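Local coordinates for protein 3-hydroxyadipyl-CoA dehydrogenase (PDB 3MOG) that catalyses the NAD(+)-dependent oxidation of 3-hydroxyadipyl-CoA to 3-oxoadipyl-CoA in the bacterial degradation of phenylacetate, at residues Y199-R204 against I390-A395; A218-R221 against G225-M228; A139-F144 against E167-L172. All coordinates share one frame; numbering follows the deposited sequence.

Interaction 1: residues Y199-R204 against I390-A395; sequences YSEAWR and IWRTVA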
loop_
_atom_site.group_PDB
_atom_site.type_symbol
_atom_site.label_atom_id
_atom_site.label_comp_id
_atom_site.label_asym_id
_atom_site.label_seq_id
_atom_site.Cartn_x
_atom_site.Cartn_y
_atom_site.Cartn_z
ATOM N N TYR C 199 5.644 -14.624 12.945
ATOM C CA TYR C 199 4.334 -14.349 13.518
ATOM C C TYR C 199 3.252 -14.271 12.465
ATOM O O TYR C 199 2.175 -14.827 12.650
ATOM C CB TYR C 199 4.355 -13.082 14.375
ATOM C CG TYR C 199 5.469 -13.105 15.378
ATOM C CD1 TYR C 199 6.547 -12.226 15.259
ATOM C CD2 TYR C 199 5.480 -14.036 16.417
ATOM C CE1 TYR C 199 7.584 -12.243 16.151
ATOM C CE2 TYR C 199 6.535 -14.067 17.335
ATOM C CZ TYR C 199 7.580 -13.166 17.188
ATOM O OH TYR C 199 8.635 -13.165 18.065
ATOM N N SER C 200 3.544 -13.600 11.356
ATOM C CA SER C 200 2.503 -13.275 10.384
ATOM C C SER C 200 2.065 -14.447 9.503
ATOM O O SER C 200 0.909 -14.482 9.042
ATOM C CB SER C 200 2.903 -12.066 9.535
ATOM O OG SER C 200 3.968 -12.379 8.664
ATOM N N GLU C 201 2.954 -15.412 9.273
ATOM C CA GLU C 201 2.487 -16.635 8.594
ATOM C C GLU C 201 1.450 -17.435 9.418
ATOM O O GLU C 201 0.446 -17.915 8.866
ATOM C CB GLU C 201 3.640 -17.499 8.072
ATOM C CG GLU C 201 4.324 -16.913 6.815
ATOM C CD GLU C 201 3.363 -16.681 5.647
ATOM O OE1 GLU C 201 3.488 -15.647 4.958
ATOM O OE2 GLU C 201 2.485 -17.533 5.404
ATOM N N ALA C 202 1.665 -17.502 10.728
ATOM C CA ALA C 202 0.717 -18.118 11.669
ATOM C C ALA C 202 -0.664 -17.434 11.721
ATOM O O ALA C 202 -1.691 -18.109 11.663
ATOM C CB ALA C 202 1.306 -18.123 13.016
ATOM N N TRP C 203 -0.694 -16.109 11.845
ATOM C CA TRP C 203 -1.972 -15.376 11.771
ATOM C C TRP C 203 -2.758 -15.633 10.480
ATOM O O TRP C 203 -3.988 -15.773 10.514
ATOM C CB TRP C 203 -1.753 -13.882 11.958
ATOM C CG TRP C 203 -1.210 -13.515 13.318
ATOM C CD1 TRP C 203 -0.025 -12.890 13.589
ATOM C CD2 TRP C 203 -1.846 -13.735 14.587
ATOM N NE1 TRP C 203 0.125 -12.714 14.948
ATOM C CE2 TRP C 203 -0.975 -13.229 15.584
ATOM C CE3 TRP C 203 -3.068 -14.306 14.980
ATOM C CZ2 TRP C 203 -1.284 -13.284 16.949
ATOM C CZ3 TRP C 203 -3.372 -14.360 16.343
ATOM C CH2 TRP C 203 -2.484 -13.843 17.304
ATOM N N ARG C 204 -2.050 -15.717 9.353
ATOM C CA ARG C 204 -2.695 -16.017 8.078
ATOM C C ARG C 204 -3.275 -17.428 8.051
ATOM O O ARG C 204 -4.398 -17.630 7.579
ATOM C CB ARG C 204 -1.734 -15.823 6.919
ATOM C CG ARG C 204 -1.756 -14.409 6.385
ATOM C CD ARG C 204 -0.855 -14.315 5.209
ATOM N NE ARG C 204 -1.451 -14.871 4.000
ATOM C CZ ARG C 204 -1.618 -14.172 2.885
ATOM N NH1 ARG C 204 -1.248 -12.895 2.851
ATOM N NH2 ARG C 204 -2.150 -14.741 1.810
ATOM N N ILE C 390 5.544 -25.102 8.070
ATOM C CA ILE C 390 6.947 -25.039 8.388
ATOM C C ILE C 390 7.691 -24.425 7.215
ATOM O O ILE C 390 8.363 -23.412 7.387
ATOM C CB ILE C 390 7.491 -26.461 8.695
ATOM C CG1 ILE C 390 6.942 -26.971 10.032
ATOM C CG2 ILE C 390 9.011 -26.491 8.665
ATOM C CD1 ILE C 390 7.106 -28.503 10.230
ATOM N N TRP C 391 7.531 -25.014 6.026
ATOM C CA TRP C 391 8.270 -24.573 4.848
ATOM C C TRP C 391 7.874 -23.178 4.425
ATOM O O TRP C 391 8.737 -22.390 4.061
ATOM C CB TRP C 391 8.196 -25.588 3.690
ATOM C CG TRP C 391 9.214 -26.679 3.893
ATOM C CD1 TRP C 391 9.066 -27.813 4.647
ATOM C CD2 TRP C 391 10.559 -26.702 3.396
ATOM N NE1 TRP C 391 10.229 -28.550 4.631
ATOM C CE2 TRP C 391 11.161 -27.891 3.872
ATOM C CE3 TRP C 391 11.311 -25.838 2.585
ATOM C CZ2 TRP C 391 12.480 -28.236 3.569
ATOM C CZ3 TRP C 391 12.624 -26.183 2.275
ATOM C CH2 TRP C 391 13.196 -27.375 2.771
ATOM N N ARG C 392 6.582 -22.871 4.525
ATOM C CA ARG C 392 6.058 -21.549 4.165
ATOM C C ARG C 392 6.641 -20.455 5.064
ATOM O O ARG C 392 7.042 -19.388 4.570
ATOM C CB ARG C 392 4.523 -21.563 4.231
ATOM C CG ARG C 392 3.860 -20.236 3.939
ATOM C CD ARG C 392 2.481 -20.444 3.424
ATOM N NE ARG C 392 1.766 -19.173 3.295
ATOM C CZ ARG C 392 0.572 -19.046 2.730
ATOM N NH1 ARG C 392 -0.018 -20.125 2.225
ATOM N NH2 ARG C 392 -0.027 -17.846 2.662
ATOM N N THR C 393 6.727 -20.751 6.369
ATOM C CA THR C 393 7.212 -19.801 7.383
ATOM C C THR C 393 8.728 -19.605 7.297
ATOM O O THR C 393 9.228 -18.474 7.409
ATOM C CB THR C 393 6.838 -20.260 8.821
ATOM O OG1 THR C 393 5.409 -20.355 8.943
ATOM C CG2 THR C 393 7.359 -19.291 9.868
ATOM N N VAL C 394 9.458 -20.703 7.101
ATOM C CA VAL C 394 10.920 -20.630 7.090
ATOM C C VAL C 394 11.410 -19.942 5.810
ATOM O O VAL C 394 12.256 -19.069 5.889
ATOM C CB VAL C 394 11.583 -21.999 7.342
ATOM C CG1 VAL C 394 13.085 -21.884 7.233
ATOM C CG2 VAL C 394 11.201 -22.548 8.741
ATOM N N ALA C 395 10.825 -20.296 4.657
ATOM C CA ALA C 395 11.041 -19.569 3.388
ATOM C C ALA C 395 10.889 -18.060 3.510
ATOM O O ALA C 395 11.765 -17.307 3.067
ATOM C CB ALA C 395 10.121 -20.106 2.259
HETATM O O HOH W 1 -2.903 -17.468 3.364
#
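Glu201 and Arg392 form a buried salt bridge between helix 196-207 and the start of helix 390-406, whose short segments approach to 9.4 Å and run roughly antiparallel, at 143°. Arg392 NE donates to Glu201 OE2 over 2.8 Å, but the bond is bent, with an N-H...O angle of 137°. OE2 is met from above the carboxylate plane, and the two flat groups are turned 43° apart. The arginine reaches this position with CG anti to the backbone N and its chain extended as far as NE, so that it crosses the bent glutamate at about a right angle. The other carboxylate oxygen, OE1, is taken up by Arg456 and the hydroxyl of Tyr457. Arg392 is likewise used on all its nitrogens: NH1 donates to Pro386 O and also bonds Tyr452 OH, while NH2 pairs with Tyr457 OH. Beside it, Arg204 NE lies 3.6 Å from Arg392 NH2, at the edge of the Arg392 guanidinium. Water 1 accepts from Arg204 NE at 3.0 Å and, more weakly, from Arg392 NH2, while Glu454 pairs with Arg204 NH1. Closer to the backbones, Thr393 OG1 rests 3.5 Å from Glu201 CB and turns its hydrogen bond back to the carbonyl of Leu389, the residue just before its helix. The contact thus joins the two 3-hydroxyacyl-CoA dehydrogenase C-terminal regions of the chain. Glu201 and Glu454 probably offset much of the positive charge of Arg204, Arg392 and Arg456, and the surrounding arginines are likely to keep the buried Glu201 ionised.

Interaction 2: residues A218-R221 against G225-M228; sequences AALR and GFPM
The C-terminal end of helix 213-223, turning out into the loop before helix 230-237, is closed by bonds between Leu220-Arg221 and Gly225-Phe226. Phe226 N donates to Leu220 O over 3.2 Å, in the carbonyl plane and on a lone pair; this seven-residue closure, with the weaker bond from Gly225 N to Arg221 O inside it, is Schellman-like in the positive phi (86°) of its glycine but one residue wider, in keeping with the pi-type turn at 219-221. The Phe226 ring folds back beside Leu220: Phe226 CD2 lies edge-on 3.2 Å from Leu220 O, and Leu220 CD1 3.7 Å from Phe226 CE2. Arg221 sends CG anti to its backbone N (chi1 163°), laying its methylenes along the outgoing chain, where CB is 3.3 Å from Phe226 O and CD 3.4 Å from Pro227 O. Cutting Arg221 back to an alanine would probably leave the Pro227 carbonyl without its aliphatic cover and open a gap beside the turn. The phenyl ring also meets Tyr425 edge-to-face and touches Val394 and Ile397. Leu220 O, and more weakly Arg221 O, finds a donor within the turn, while Leu220 and Phe226 make its inner side apolar.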
loop_
_atom_site.group_PDB
_atom_site.type_symbol
_atom_site.label_atom_id
_atom_site.label_comp_id
_atom_site.label_asym_id
_atom_site.label_seq_id
_atom_site.Cartn_x
_atom_site.Cartn_y
_atom_site.Cartn_z
ATOM N N ALA C 218 2.798 -26.574 17.147
ATOM C CA ALA C 218 3.473 -27.867 17.283
ATOM C C ALA C 218 4.340 -28.168 16.071
ATOM O O ALA C 218 5.428 -28.710 16.210
ATOM C CB ALA C 218 2.460 -28.985 17.509
ATOM N N ALA C 219 3.845 -27.817 14.888
ATOM C CA ALA C 219 4.607 -27.967 13.659
ATOM C C ALA C 219 5.872 -27.126 13.718
ATOM O O ALA C 219 6.955 -27.605 13.403
ATOM C CB ALA C 219 3.766 -27.576 12.451
ATOM N N LEU C 220 5.733 -25.877 14.152
ATOM C CA LEU C 220 6.858 -24.950 14.142
ATOM C C LEU C 220 7.896 -25.269 15.231
ATOM O O LEU C 220 9.093 -25.176 14.981
ATOM C CB LEU C 220 6.370 -23.494 14.195
ATOM C CG LEU C 220 6.023 -22.767 12.873
ATOM C CD1 LEU C 220 7.246 -22.611 11.969
ATOM C CD2 LEU C 220 4.888 -23.404 12.076
ATOM N N ARG C 221 7.439 -25.687 16.408
ATOM C CA ARG C 221 8.348 -26.069 17.499
ATOM C C ARG C 221 8.905 -27.499 17.379
ATOM O O ARG C 221 10.108 -27.704 17.461
ATOM C CB ARG C 221 7.710 -25.828 18.886
ATOM C CG ARG C 221 8.385 -26.558 20.076
ATOM C CD ARG C 221 7.727 -26.239 21.440
ATOM N NE ARG C 221 6.293 -25.980 21.306
ATOM C CZ ARG C 221 5.333 -26.900 21.374
ATOM N NH1 ARG C 221 4.060 -26.540 21.211
ATOM N NH2 ARG C 221 5.635 -28.172 21.595
ATOM N N GLY C 225 11.856 -27.091 14.798
ATOM C CA GLY C 225 12.855 -26.915 15.845
ATOM C C GLY C 225 12.922 -25.546 16.513
ATOM O O GLY C 225 13.906 -25.253 17.193
ATOM N N PHE C 226 11.908 -24.698 16.319
ATOM C CA PHE C 226 11.841 -23.411 17.029
ATOM C C PHE C 226 11.543 -23.708 18.504
ATOM O O PHE C 226 10.824 -24.649 18.787
ATOM C CB PHE C 226 10.737 -22.520 16.450
ATOM C CG PHE C 226 11.043 -21.932 15.088
ATOM C CD1 PHE C 226 11.774 -20.764 14.963
ATOM C CD2 PHE C 226 10.553 -22.531 13.927
ATOM C CE1 PHE C 226 12.027 -20.197 13.693
ATOM C CE2 PHE C 226 10.796 -21.981 12.670
ATOM C CZ PHE C 226 11.536 -20.814 12.549
ATOM N N PRO C 227 12.111 -22.935 19.446
ATOM C CA PRO C 227 11.877 -23.244 20.869
ATOM C C PRO C 227 10.425 -23.047 21.323
ATOM O O PRO C 227 9.960 -23.778 22.195
ATOM C CB PRO C 227 12.802 -22.274 21.609
ATOM C CG PRO C 227 13.119 -21.195 20.623
ATOM C CD PRO C 227 13.080 -21.840 19.272
ATOM N N MET C 228 9.724 -22.081 20.729
ATOM C CA MET C 228 8.303 -21.886 21.005
ATOM C C MET C 228 7.535 -21.573 19.719
ATOM O O MET C 228 8.033 -20.862 18.850
ATOM C CB MET C 228 8.109 -20.774 22.034
ATOM C CG MET C 228 6.647 -20.511 22.406
ATOM S SD MET C 228 6.449 -19.955 24.100
ATOM C CE MET C 228 7.091 -21.406 24.959
#

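Interaction 3: residues A139-F144 against E167-L172; sequences AGLHFF and EQLCEL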
loop_
_atom_site.group_PDB
_atom_site.type_symbol
_atom_site.label_atom_id
_atom_site.label_comp_id
_atom_site.label_asym_id
_atom_site.label_seq_id
_atom_site.Cartn_x
_atom_site.Cartn_y
_atom_site.Cartn_z
ATOM N N ALA C 139 24.660 6.627 19.110
ATOM C CA ALA C 139 24.520 5.293 18.535
ATOM C C ALA C 139 23.452 4.537 19.303
ATOM O O ALA C 139 23.022 4.975 20.352
ATOM C CB ALA C 139 25.849 4.532 18.599
ATOM N N GLY C 140 23.019 3.399 18.773
ATOM C CA GLY C 140 22.079 2.544 19.487
ATOM C C GLY C 140 22.839 1.414 20.128
ATOM O O GLY C 140 23.766 0.873 19.537
ATOM N N LEU C 141 22.465 1.077 21.351
ATOM C CA LEU C 141 23.019 -0.081 22.021
ATOM C C LEU C 141 21.823 -0.868 22.528
ATOM O O LEU C 141 21.304 -0.619 23.616
ATOM C CB LEU C 141 23.978 0.350 23.146
ATOM C CG LEU C 141 25.109 -0.595 23.562
ATOM C CD1 LEU C 141 26.048 -0.855 22.411
ATOM C CD2 LEU C 141 25.886 -0.036 24.752
ATOM N N HIS C 142 21.362 -1.800 21.701
ATOM C CA HIS C 142 20.067 -2.428 21.903
ATOM C C HIS C 142 20.161 -3.807 22.545
ATOM O O HIS C 142 20.515 -4.770 21.877
ATOM C CB HIS C 142 19.325 -2.502 20.562
ATOM C CG HIS C 142 17.977 -3.140 20.647
ATOM N ND1 HIS C 142 17.541 -4.082 19.738
ATOM C CD2 HIS C 142 16.966 -2.977 21.536
ATOM C CE1 HIS C 142 16.318 -4.468 20.062
ATOM N NE2 HIS C 142 15.950 -3.818 21.154
ATOM N N PHE C 143 19.826 -3.885 23.835
ATOM C CA PHE C 143 19.860 -5.128 24.609
ATOM C C PHE C 143 18.503 -5.816 24.546
ATOM O O PHE C 143 17.515 -5.219 24.134
ATOM C CB PHE C 143 20.163 -4.822 26.086
ATOM C CG PHE C 143 21.547 -4.277 26.344
ATOM C CD1 PHE C 143 21.842 -2.938 26.117
ATOM C CD2 PHE C 143 22.540 -5.102 26.853
ATOM C CE1 PHE C 143 23.099 -2.429 26.376
ATOM C CE2 PHE C 143 23.813 -4.608 27.115
ATOM C CZ PHE C 143 24.101 -3.275 26.868
ATOM N N PHE C 144 18.443 -7.060 25.002
ATOM C CA PHE C 144 17.190 -7.813 24.974
ATOM C C PHE C 144 16.812 -8.264 26.389
ATOM O O PHE C 144 17.691 -8.568 27.183
ATOM C CB PHE C 144 17.314 -9.002 23.997
ATOM C CG PHE C 144 17.375 -8.586 22.533
ATOM C CD1 PHE C 144 18.546 -8.054 21.980
ATOM C CD2 PHE C 144 16.254 -8.707 21.718
ATOM C CE1 PHE C 144 18.599 -7.643 20.652
ATOM C CE2 PHE C 144 16.302 -8.296 20.382
ATOM C CZ PHE C 144 17.487 -7.774 19.849
ATOM N N GLU C 167 33.148 0.391 16.910
ATOM C CA GLU C 167 34.207 -0.531 17.335
ATOM C C GLU C 167 34.368 -0.530 18.845
ATOM O O GLU C 167 34.527 -1.591 19.454
ATOM C CB GLU C 167 35.556 -0.143 16.710
ATOM C CG GLU C 167 35.671 -0.336 15.209
ATOM C CD GLU C 167 35.485 -1.774 14.764
ATOM O OE1 GLU C 167 35.993 -2.700 15.439
ATOM O OE2 GLU C 167 34.834 -1.969 13.718
ATOM N N GLN C 168 34.339 0.669 19.430
ATOM C CA GLN C 168 34.381 0.848 20.879
ATOM C C GLN C 168 33.212 0.120 21.544
ATOM O O GLN C 168 33.417 -0.680 22.470
ATOM C CB GLN C 168 34.367 2.340 21.242
ATOM C CG GLN C 168 35.711 3.055 21.111
ATOM C CD GLN C 168 35.638 4.518 21.547
ATOM O OE1 GLN C 168 35.744 5.432 20.726
ATOM N NE2 GLN C 168 35.439 4.742 22.845
ATOM N N LEU C 169 32.002 0.360 21.035
ATOM C CA LEU C 169 30.800 -0.293 21.583
ATOM C C LEU C 169 30.791 -1.807 21.439
ATOM O O LEU C 169 30.381 -2.504 22.370
ATOM C CB LEU C 169 29.509 0.320 21.009
ATOM C CG LEU C 169 29.331 1.787 21.409
ATOM C CD1 LEU C 169 28.063 2.365 20.792
ATOM C CD2 LEU C 169 29.336 1.941 22.939
ATOM N N CYS C 170 31.262 -2.311 20.289
ATOM C CA CYS C 170 31.413 -3.760 20.073
ATOM C C CYS C 170 32.405 -4.379 21.052
ATOM O O CYS C 170 32.095 -5.385 21.704
ATOM C CB CYS C 170 31.824 -4.086 18.626
ATOM S SG CYS C 170 30.515 -3.814 17.395
ATOM N N GLU C 171 33.590 -3.775 21.148
ATOM C CA GLU C 171 34.626 -4.244 22.074
ATOM C C GLU C 171 34.143 -4.249 23.520
ATOM O O GLU C 171 34.386 -5.204 24.260
ATOM C CB GLU C 171 35.903 -3.405 21.958
ATOM C CG GLU C 171 37.074 -4.020 22.717
ATOM C CD GLU C 171 38.410 -3.374 22.417
ATOM O OE1 GLU C 171 38.486 -2.126 22.374
ATOM O OE2 GLU C 171 39.395 -4.127 22.243
ATOM N N LEU C 172 33.424 -3.197 23.906
ATOM C CA LEU C 172 32.921 -3.084 25.266
ATOM C C LEU C 172 31.869 -4.159 25.613
ATOM O O LEU C 172 31.957 -4.786 26.684
ATOM C CB LEU C 172 32.396 -1.668 25.517
ATOM C CG LEU C 172 31.763 -1.382 26.883
ATOM C CD1 LEU C 172 32.817 -1.308 27.984
ATOM C CD2 LEU C 172 30.999 -0.093 26.794
#
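Leu169 of helix 163-175 faces strand 138-143 and packs against Ala139 and Leu141, two strand residues whose side chains leave the same face of the sheet on either side of Gly140. With CG anti to its carbonyl carbon (chi1 -64°), Leu169 places CD1 against Ala139, 3.8 Å from Ala139 CB. Leu141 instead has CG anti to its backbone N (chi1 -153°), and its CD1 meets Leu169 nearer the backbone, 3.9 Å from Leu169 CB and 4.1 Å from Leu169 CD1. The two leucines cross obliquely, so one methyl of Leu141 lies against the stem and branch of Leu169 together, whereas the alanine meets a single methyl. This is a helix packed on the central sheet of the NAD-binding Rossmann domain: strand 138-143 lies between the parallel strand 115-118 and the antiparallel strand 152-157, and helix 163-175 comes after the latter. The same apolar layer goes on across neighbouring strands, since Leu169 also touches Leu115, Thr117 and Leu87, and Leu141 touches Ile89, Val153 and Val155. His142, the next residue along, turns to the other face of the sheet and hydrogen-bonds through ND1 to Glu154. One helical turn beyond Leu169, Leu172 also points its CB toward the strand and touches Leu87 and His29.

From the N terminus, interaction 3 closes first: 139-144 and 167-172 bracket a short loop holding strand 152-157, tying helix 163-175 to the sheet of the NAD-binding domain. The chain then enters the first C-terminal-type region. Residues 199-204 open interaction 1, and interaction 2 closes its tight turn (218-221 with 225-228) inside the long loop that ends only at 390-395, after the second, reduced Rossmann-type domain. Interaction 1 thus joins the two C-terminal-type regions, helix 196-207 to helix 390-406. These two contacts also touch: Ile390, Thr393 and Val394 pack on Ala219, Leu220 and Phe226. Interaction 3 stands apart, its centre about 31 Å from that of interaction 1 and about 30 Å from that of interaction 2.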